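Local coordinates for 2'-deoxycytidine 5'-triphosphate deaminase (Agrobacterium tumefaciens, PDB 2R9Q), which probably catalyses the hydrolytic deamination of dCTP to dUTP, which supplies the precursor for thymidine nucleotide synthesis, at residues L43-G48 / G142-E147; A56-G61 / V91-L96; A108-K113 / T123-D128. One frame throughout, in Å; residues are numbered along the deposited sequence.

Overall arrangement
All three contacts lie in the N-terminal half of the chain and form one continuous patch of core. Contacts 1 and 3, with centres about 8 Å apart, each join a strand of one antiparallel sheet (42-46 or 106-112) to a strand of the other (143-150 or 121-127). Contact 2, its centre about 11 Å from that of either, packs a loop onto strand 91-101, which pairs with strand 143-150. Along the chain, contacts 2 and 3 follow one another inside the loop closed by contact 1. Asp44 and Lys113 tie contacts 1 and 3 by a salt bridge. Contacts 1 and 3 thus hold the two sheets face to face, while contact 2 lies at a subunit interface.

Contact 1: residues L43-G48 / G142-E147; sequences LDLRLG and GPLYLE
The CA atoms of Leu47 and Leu146 are 7.8 Å from each other and those of Leu45 and Leu144 9.1 Å, so the backbones of 43-48 and 142-147, in two facing sheets, stay well apart and the spacing is bridged by side chains alone. Leu45 on strand 42-46 and Leu47 in the loop after it face Leu144 and Leu146 of strand 143-150. Leu45 and Leu144 share one conformation, each with CG opposite its own carbonyl carbon (chi1 -60° and -62°), and their side chains cross at about a right angle. They meet through single methyls, Leu45 CD2 lying 3.9 Å from Leu144 CD1. The second pair is looser. Leu47 does not aim its CB directly at the other strand, yet its CD2 still approaches Leu146 CD2 to 4.3 Å. All four leucines are buried, and the join is purely apolar. Around them the core continues: Leu96 of strand 91-101 touches both Leu45 and Leu144, while Leu146 reaches Thr123 and Val125 of strand 121-127 on its own sheet and Leu163 and Ser164 of strand 162-170 on the other, the latter strand being the hydrogen-bonded neighbour of 42-46.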
loop_
_atom_site.group_PDB
_atom_site.type_symbol
_atom_site.label_atom_id
_atom_site.label_comp_id
_atom_site.label_asym_id
_atom_site.label_seq_id
_atom_site.Cartn_x
_atom_site.Cartn_y
_atom_site.Cartn_z
ATOM N N LEU B 43 -21.365 -29.506 3.789
ATOM C CA LEU B 43 -22.494 -28.635 3.991
ATOM C C LEU B 43 -22.062 -27.159 4.021
ATOM O O LEU B 43 -21.175 -26.764 4.763
ATOM C CB LEU B 43 -23.172 -29.032 5.296
ATOM C CG LEU B 43 -24.192 -28.110 5.956
ATOM C CD1 LEU B 43 -25.557 -28.176 5.299
ATOM C CD2 LEU B 43 -24.224 -28.434 7.421
ATOM N N ASP B 44 -22.698 -26.352 3.186
ATOM C CA ASP B 44 -22.666 -24.884 3.298
ATOM C C ASP B 44 -23.178 -24.380 4.642
ATOM O O ASP B 44 -24.147 -24.904 5.201
ATOM C CB ASP B 44 -23.455 -24.216 2.177
ATOM C CG ASP B 44 -22.725 -24.270 0.848
ATOM O OD1 ASP B 44 -21.676 -24.962 0.777
ATOM O OD2 ASP B 44 -23.201 -23.611 -0.109
ATOM N N LEU B 45 -22.471 -23.372 5.140
ATOM C CA LEU B 45 -22.776 -22.698 6.378
ATOM C C LEU B 45 -23.308 -21.309 6.064
ATOM O O LEU B 45 -22.821 -20.643 5.166
ATOM C CB LEU B 45 -21.526 -22.597 7.264
ATOM C CG LEU B 45 -20.842 -23.881 7.711
ATOM C CD1 LEU B 45 -19.428 -23.525 8.226
ATOM C CD2 LEU B 45 -21.694 -24.618 8.748
ATOM N N ARG B 46 -24.309 -20.888 6.816
ATOM C CA ARG B 46 -24.983 -19.639 6.596
ATOM C C ARG B 46 -24.713 -18.685 7.737
ATOM O O ARG B 46 -24.711 -19.075 8.886
ATOM C CB ARG B 46 -26.504 -19.846 6.505
ATOM C CG ARG B 46 -27.004 -20.731 5.387
ATOM C CD ARG B 46 -28.495 -20.945 5.477
ATOM N NE ARG B 46 -28.893 -21.858 6.561
ATOM C CZ ARG B 46 -30.146 -22.278 6.758
ATOM N NH1 ARG B 46 -30.428 -23.085 7.766
ATOM N NH2 ARG B 46 -31.119 -21.906 5.947
ATOM N N LEU B 47 -24.539 -17.422 7.381
ATOM C CA LEU B 47 -24.463 -16.319 8.334
ATOM C C LEU B 47 -25.769 -16.100 9.085
ATOM O O LEU B 47 -26.889 -16.192 8.518
ATOM C CB LEU B 47 -24.079 -14.991 7.643
ATOM C CG LEU B 47 -22.879 -14.945 6.688
ATOM C CD1 LEU B 47 -22.604 -13.503 6.249
ATOM C CD2 LEU B 47 -21.662 -15.615 7.294
ATOM N N GLY B 48 -25.595 -15.824 10.369
ATOM C CA GLY B 48 -26.654 -15.343 11.238
ATOM C C GLY B 48 -26.983 -13.866 10.980
ATOM O O GLY B 48 -26.603 -13.306 9.957
ATOM N N GLY B 142 -21.375 -27.414 20.228
ATOM C CA GLY B 142 -21.281 -25.973 20.307
ATOM C C GLY B 142 -21.679 -25.176 19.080
ATOM O O GLY B 142 -22.135 -25.718 18.072
ATOM N N PRO B 143 -21.510 -23.853 19.180
ATOM C CA PRO B 143 -21.766 -22.942 18.087
ATOM C C PRO B 143 -20.594 -22.866 17.123
ATOM O O PRO B 143 -19.508 -23.342 17.428
ATOM C CB PRO B 143 -21.964 -21.613 18.803
ATOM C CG PRO B 143 -21.072 -21.712 19.934
ATOM C CD PRO B 143 -21.082 -23.128 20.385
ATOM N N LEU B 144 -20.856 -22.281 15.951
ATOM C CA LEU B 144 -19.830 -22.012 14.950
ATOM C C LEU B 144 -19.824 -20.517 14.598
ATOM O O LEU B 144 -20.863 -19.840 14.625
ATOM C CB LEU B 144 -20.045 -22.871 13.693
ATOM C CG LEU B 144 -19.985 -24.404 13.764
ATOM C CD1 LEU B 144 -20.543 -25.041 12.456
ATOM C CD2 LEU B 144 -18.581 -24.948 14.078
ATOM N N TYR B 145 -18.626 -20.023 14.286
ATOM C CA TYR B 145 -18.406 -18.630 13.939
ATOM C C TYR B 145 -17.586 -18.566 12.674
ATOM O O TYR B 145 -16.728 -19.435 12.448
ATOM C CB TYR B 145 -17.705 -17.902 15.081
ATOM C CG TYR B 145 -18.506 -17.886 16.357
ATOM C CD1 TYR B 145 -19.305 -16.793 16.693
ATOM C CD2 TYR B 145 -18.490 -18.974 17.227
ATOM C CE1 TYR B 145 -20.057 -16.784 17.853
ATOM C CE2 TYR B 145 -19.253 -18.971 18.376
ATOM C CZ TYR B 145 -20.034 -17.873 18.684
ATOM O OH TYR B 145 -20.778 -17.850 19.841
ATOM N N LEU B 146 -17.902 -17.590 11.818
ATOM C CA LEU B 146 -17.050 -17.268 10.654
ATOM C C LEU B 146 -16.370 -15.905 10.817
ATOM O O LEU B 146 -17.007 -14.882 10.986
ATOM C CB LEU B 146 -17.791 -17.361 9.319
ATOM C CG LEU B 146 -16.968 -17.481 8.029
ATOM C CD1 LEU B 146 -16.166 -18.760 7.994
ATOM C CD2 LEU B 146 -17.812 -17.351 6.757
ATOM N N GLU B 147 -15.051 -15.933 10.822
ATOM C CA GLU B 147 -14.247 -14.744 10.639
ATOM C C GLU B 147 -14.158 -14.383 9.148
ATOM O O GLU B 147 -13.840 -15.236 8.323
ATOM C CB GLU B 147 -12.882 -15.001 11.190
ATOM C CG GLU B 147 -12.041 -13.801 11.443
ATOM C CD GLU B 147 -10.807 -14.174 12.301
ATOM O OE1 GLU B 147 -9.773 -14.594 11.711
ATOM O OE2 GLU B 147 -10.893 -14.058 13.563
#

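Contact 2: residues A56-G61 / V91-L96; sequences ASFMPG and VYIVPL
The loop that follows strand 50-54 passes beside that strand's antiparallel partner, 91-101, and lays Ala56, Ser57 and Phe58 against Val91 and Ile93. The closest pair of CA atoms is Ala56 and Val91, 6.4 Å apart, and from there the loop diverges. Val91 uses one branch: CG1, set opposite its own backbone N (chi1 -171°), packs 4.0 Å from Ser57 N and also touches Ala56 C, so a methyl rests on the peptide link rather than on a side chain. Farther along, the Phe58 ring brings its CE2 corner to Ile93, 4.1 Å from CG1 and 4.2 Å from CD1. The ring is placed by a chi1 of 60°, which sets CG between the backbone N and carbonyl carbon of Phe58. In this position the ring also has Ala56 O at its edge, in plane, 3.7 Å from Phe58 CD2. Ser57 directs its OG elsewhere, to a hydrogen bond with Glu147 OE1 on strand 143-150. Leu70 of helix 66-71 touches both Phe58 and Ile93, and Val322 and Ile325 of a second subunit pack on the loop, Val322 also on Val91. A strand's exit loop folded over its own sheet, with a neighbouring subunit against it, is consistent with the all-beta, oligomeric build of the dUTPase clan.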
loop_
_atom_site.group_PDB
_atom_site.type_symbol
_atom_site.label_atom_id
_atom_site.label_comp_id
_atom_site.label_asym_id
_atom_site.label_seq_id
_atom_site.Cartn_x
_atom_site.Cartn_y
_atom_site.Cartn_z
ATOM N N ALA B 56 -8.936 -7.117 15.616
ATOM C CA ALA B 56 -8.078 -8.197 15.184
ATOM C C ALA B 56 -8.733 -9.563 15.337
ATOM O O ALA B 56 -9.552 -9.765 16.209
ATOM C CB ALA B 56 -6.746 -8.149 15.966
ATOM N N SER B 57 -8.341 -10.478 14.461
ATOM C CA SER B 57 -8.498 -11.916 14.647
ATOM C C SER B 57 -7.776 -12.461 15.907
ATOM O O SER B 57 -6.760 -11.947 16.342
ATOM C CB SER B 57 -7.955 -12.635 13.402
ATOM O OG SER B 57 -7.949 -14.040 13.555
ATOM N N PHE B 58 -8.323 -13.524 16.460
ATOM C CA PHE B 58 -7.868 -14.096 17.714
ATOM C C PHE B 58 -8.118 -15.590 17.742
ATOM O O PHE B 58 -8.955 -16.103 17.021
ATOM C CB PHE B 58 -8.580 -13.416 18.885
ATOM C CG PHE B 58 -10.074 -13.553 18.872
ATOM C CD1 PHE B 58 -10.698 -14.498 19.654
ATOM C CD2 PHE B 58 -10.862 -12.698 18.103
ATOM C CE1 PHE B 58 -12.062 -14.609 19.674
ATOM C CE2 PHE B 58 -12.226 -12.803 18.099
ATOM C CZ PHE B 58 -12.840 -13.777 18.882
ATOM N N MET B 59 -7.369 -16.285 18.574
ATOM C CA MET B 59 -7.606 -17.697 18.821
ATOM C C MET B 59 -8.303 -17.810 20.186
ATOM O O MET B 59 -7.807 -17.301 21.172
ATOM C CB MET B 59 -6.290 -18.494 18.757
ATOM C CG MET B 59 -6.457 -20.028 18.631
ATOM S SD MET B 59 -7.478 -20.654 17.262
ATOM C CE MET B 59 -6.409 -20.270 15.870
ATOM N N PRO B 60 -9.489 -18.434 20.234
ATOM C CA PRO B 60 -10.212 -18.474 21.499
ATOM C C PRO B 60 -9.353 -19.038 22.626
ATOM O O PRO B 60 -9.226 -18.426 23.674
ATOM C CB PRO B 60 -11.388 -19.408 21.199
ATOM C CG PRO B 60 -11.565 -19.285 19.773
ATOM C CD PRO B 60 -10.236 -19.107 19.167
ATOM N N GLY B 61 -8.759 -20.191 22.361
ATOM C CA GLY B 61 -7.944 -20.911 23.321
ATOM C C GLY B 61 -8.763 -21.880 24.160
ATOM O O GLY B 61 -10.018 -21.828 24.133
ATOM N N VAL B 91 -11.959 -6.737 9.686
ATOM C CA VAL B 91 -12.171 -8.063 10.240
ATOM C C VAL B 91 -13.524 -8.082 10.948
ATOM O O VAL B 91 -13.866 -7.189 11.724
ATOM C CB VAL B 91 -10.980 -8.515 11.164
ATOM C CG1 VAL B 91 -11.089 -9.967 11.560
ATOM C CG2 VAL B 91 -9.639 -8.241 10.498
ATOM N N TYR B 92 -14.310 -9.087 10.609
ATOM C CA TYR B 92 -15.646 -9.287 11.157
ATOM C C TYR B 92 -15.794 -10.700 11.664
ATOM O O TYR B 92 -15.323 -11.631 11.034
ATOM C CB TYR B 92 -16.731 -9.007 10.090
ATOM C CG TYR B 92 -16.621 -7.666 9.399
ATOM C CD1 TYR B 92 -17.239 -6.539 9.914
ATOM C CD2 TYR B 92 -15.896 -7.536 8.234
ATOM C CE1 TYR B 92 -17.139 -5.321 9.286
ATOM C CE2 TYR B 92 -15.780 -6.329 7.590
ATOM C CZ TYR B 92 -16.404 -5.217 8.110
ATOM O OH TYR B 92 -16.278 -4.026 7.438
ATOM N N ILE B 93 -16.406 -10.862 12.827
ATOM C CA ILE B 93 -16.807 -12.187 13.331
ATOM C C ILE B 93 -18.327 -12.294 13.233
ATOM O O ILE B 93 -19.050 -11.364 13.587
ATOM C CB ILE B 93 -16.336 -12.481 14.793
ATOM C CG1 ILE B 93 -14.890 -12.016 15.031
ATOM C CG2 ILE B 93 -16.468 -13.965 15.131
ATOM C CD1 ILE B 93 -13.884 -12.730 14.279
ATOM N N VAL B 94 -18.785 -13.427 12.696
ATOM C CA VAL B 94 -20.194 -13.683 12.417
ATOM C C VAL B 94 -20.623 -15.040 12.980
ATOM O O VAL B 94 -20.139 -16.083 12.517
ATOM C CB VAL B 94 -20.495 -13.582 10.915
ATOM C CG1 VAL B 94 -21.956 -13.822 10.657
ATOM C CG2 VAL B 94 -20.074 -12.232 10.409
ATOM N N PRO B 95 -21.509 -15.033 14.005
ATOM C CA PRO B 95 -22.171 -16.289 14.385
ATOM C C PRO B 95 -22.930 -16.889 13.229
ATOM O O PRO B 95 -23.645 -16.198 12.504
ATOM C CB PRO B 95 -23.106 -15.889 15.547
ATOM C CG PRO B 95 -22.475 -14.654 16.132
ATOM C CD PRO B 95 -21.883 -13.937 14.912
ATOM N N LEU B 96 -22.730 -18.185 13.055
ATOM C CA LEU B 96 -23.325 -18.905 11.981
ATOM C C LEU B 96 -24.655 -19.460 12.475
ATOM O O LEU B 96 -24.832 -19.685 13.666
ATOM C CB LEU B 96 -22.356 -19.986 11.483
ATOM C CG LEU B 96 -21.031 -19.558 10.818
ATOM C CD1 LEU B 96 -20.108 -20.784 10.623
ATOM C CD2 LEU B 96 -21.239 -18.811 9.509
#

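Contact 3: residues A108-K113 / T123-D128; sequences ASANPK and TRVMTD
Ala110 and Val125 point their CB atoms at each other from strands 106-112 and 121-127, which belong to different sheets, and the methyl of the one presses into the isopropyl group of the other. Ala110 CB sits 3.8 Å from Val125 CB and 3.5 Å from Val125 CG2, the second distance tighter than usual carbon contact. The branch that does the touching lies opposite the carbonyl carbon of Val125, while CG1 is turned opposite the backbone N (chi1 -178°). The short methyl of Ala110 matches a close approach of the chains, whose CA atoms at Ala110 and Val125 are 6.5 Å apart.

Two residues along, Pro112 comes level with Thr123, their CA atoms 6.8 Å apart, so the segments run antiparallel. Pro112 does not aim straight across; the flank of its ring, at CB, meets Thr123 OG1 at 3.9 Å, a van der Waals contact with the hydroxyl oxygen. Next to it, Arg124 turns its guanidinium back onto the strand: NH1 donates to Thr123 O at 3.0 Å with an N-H...O angle of 154°. The oxygen lies near the guanidinium plane, but the donor stands 40° above the carbonyl plane. NH2 of the same group bonds Gly287 O of a second subunit.

Asn111 uses its ND2 on a partner outside the two segments, Glu278, and Lys113 takes the N-cap position of helix 114-118. Asp134 serves both strands, pairing through its backbone with Ala110 and through OD1 with Val125 N. The two segments therefore meet by close packing of small groups with no direct bond between them, and hydrogen bonds that link their strands pass through Asp134; Arg124 bonds back to its own strand and on to a second subunit.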
loop_
_atom_site.group_PDB
_atom_site.type_symbol
_atom_site.label_atom_id
_atom_site.label_comp_id
_atom_site.label_asym_id
_atom_site.label_seq_id
_atom_site.Cartn_x
_atom_site.Cartn_y
_atom_site.Cartn_z
ATOM N N ALA B 108 -14.910 -32.743 12.148
ATOM C CA ALA B 108 -15.087 -32.016 10.902
ATOM C C ALA B 108 -14.004 -30.971 10.608
ATOM O O ALA B 108 -13.294 -30.524 11.492
ATOM C CB ALA B 108 -16.491 -31.426 10.817
ATOM N N SER B 109 -13.865 -30.635 9.328
ATOM C CA SER B 109 -13.049 -29.496 8.901
ATOM C C SER B 109 -13.839 -28.490 7.982
ATOM O O SER B 109 -14.858 -28.821 7.425
ATOM C CB SER B 109 -11.749 -30.001 8.264
ATOM O OG SER B 109 -11.961 -30.615 7.018
ATOM N N ALA B 110 -13.338 -27.263 7.865
ATOM C CA ALA B 110 -13.966 -26.203 7.066
ATOM C C ALA B 110 -12.997 -25.613 6.028
ATOM O O ALA B 110 -11.777 -25.582 6.226
ATOM C CB ALA B 110 -14.538 -25.117 7.969
ATOM N N ASN B 111 -13.561 -25.228 4.888
ATOM C CA ASN B 111 -12.869 -24.572 3.800
ATOM C C ASN B 111 -13.819 -23.558 3.159
ATOM O O ASN B 111 -15.042 -23.716 3.248
ATOM C CB ASN B 111 -12.426 -25.584 2.752
ATOM C CG ASN B 111 -11.069 -26.140 3.020
ATOM O OD1 ASN B 111 -10.189 -25.449 3.549
ATOM N ND2 ASN B 111 -10.867 -27.391 2.635
ATOM N N PRO B 112 -13.274 -22.488 2.557
ATOM C CA PRO B 112 -14.121 -21.604 1.771
ATOM C C PRO B 112 -14.759 -22.275 0.582
ATOM O O PRO B 112 -14.181 -23.161 0.007
ATOM C CB PRO B 112 -13.167 -20.510 1.324
ATOM C CG PRO B 112 -11.813 -21.102 1.468
ATOM C CD PRO B 112 -11.882 -22.007 2.607
ATOM N N LYS B 113 -15.972 -21.868 0.238
ATOM C CA LYS B 113 -16.552 -22.219 -1.043
ATOM C C LYS B 113 -15.708 -21.615 -2.123
ATOM O O LYS B 113 -15.034 -20.602 -1.905
ATOM C CB LYS B 113 -17.968 -21.687 -1.165
ATOM C CG LYS B 113 -18.952 -22.341 -0.226
ATOM C CD LYS B 113 -20.203 -21.516 -0.069
ATOM C CE LYS B 113 -20.946 -21.301 -1.365
ATOM N NZ LYS B 113 -21.369 -22.606 -1.925
ATOM N N THR B 123 -11.471 -16.058 5.087
ATOM C CA THR B 123 -12.399 -16.614 6.067
ATOM C C THR B 123 -11.729 -17.694 6.940
ATOM O O THR B 123 -10.807 -18.370 6.506
ATOM C CB THR B 123 -13.727 -17.195 5.411
ATOM O OG1 THR B 123 -13.435 -18.334 4.605
ATOM C CG2 THR B 123 -14.441 -16.150 4.565
ATOM N N ARG B 124 -12.209 -17.806 8.173
ATOM C CA ARG B 124 -11.819 -18.821 9.144
ATOM C C ARG B 124 -13.050 -19.210 9.963
ATOM O O ARG B 124 -13.697 -18.362 10.554
ATOM C CB ARG B 124 -10.784 -18.272 10.131
ATOM C CG ARG B 124 -9.493 -17.842 9.533
ATOM C CD ARG B 124 -8.682 -19.003 9.111
ATOM N NE ARG B 124 -7.326 -18.596 8.745
ATOM C CZ ARG B 124 -6.933 -18.327 7.508
ATOM N NH1 ARG B 124 -7.781 -18.387 6.481
ATOM N NH2 ARG B 124 -5.682 -17.977 7.292
ATOM N N VAL B 125 -13.372 -20.497 9.995
ATOM C CA VAL B 125 -14.311 -21.027 10.978
ATOM C C VAL B 125 -13.662 -21.216 12.363
ATOM O O VAL B 125 -12.565 -21.773 12.494
ATOM C CB VAL B 125 -14.974 -22.302 10.507
ATOM C CG1 VAL B 125 -15.966 -22.793 11.535
ATOM C CG2 VAL B 125 -15.676 -22.049 9.208
ATOM N N MET B 126 -14.323 -20.696 13.391
ATOM C CA MET B 126 -13.887 -20.954 14.760
ATOM C C MET B 126 -14.947 -21.655 15.626
ATOM O O MET B 126 -16.154 -21.508 15.429
ATOM C CB MET B 126 -13.278 -19.711 15.447
ATOM C CG MET B 126 -14.022 -18.422 15.291
ATOM S SD MET B 126 -13.162 -16.974 15.955
ATOM C CE MET B 126 -13.132 -17.281 17.690
ATOM N N THR B 127 -14.422 -22.496 16.523
ATOM C CA THR B 127 -15.163 -23.208 17.538
ATOM C C THR B 127 -14.818 -22.643 18.923
ATOM O O THR B 127 -13.788 -22.002 19.114
ATOM C CB THR B 127 -14.883 -24.758 17.549
ATOM O OG1 THR B 127 -13.483 -25.031 17.694
ATOM C CG2 THR B 127 -15.398 -25.434 16.378
ATOM N N ASP B 128 -15.712 -22.879 19.878
ATOM C CA ASP B 128 -15.402 -22.708 21.305
ATOM C C ASP B 128 -14.173 -23.561 21.643
ATOM O O ASP B 128 -14.019 -24.674 21.127
ATOM C CB ASP B 128 -16.575 -23.151 22.186
ATOM C CG ASP B 128 -17.751 -22.150 22.218
ATOM O OD1 ASP B 128 -17.720 -21.056 21.597
ATOM O OD2 ASP B 128 -18.735 -22.485 22.910
#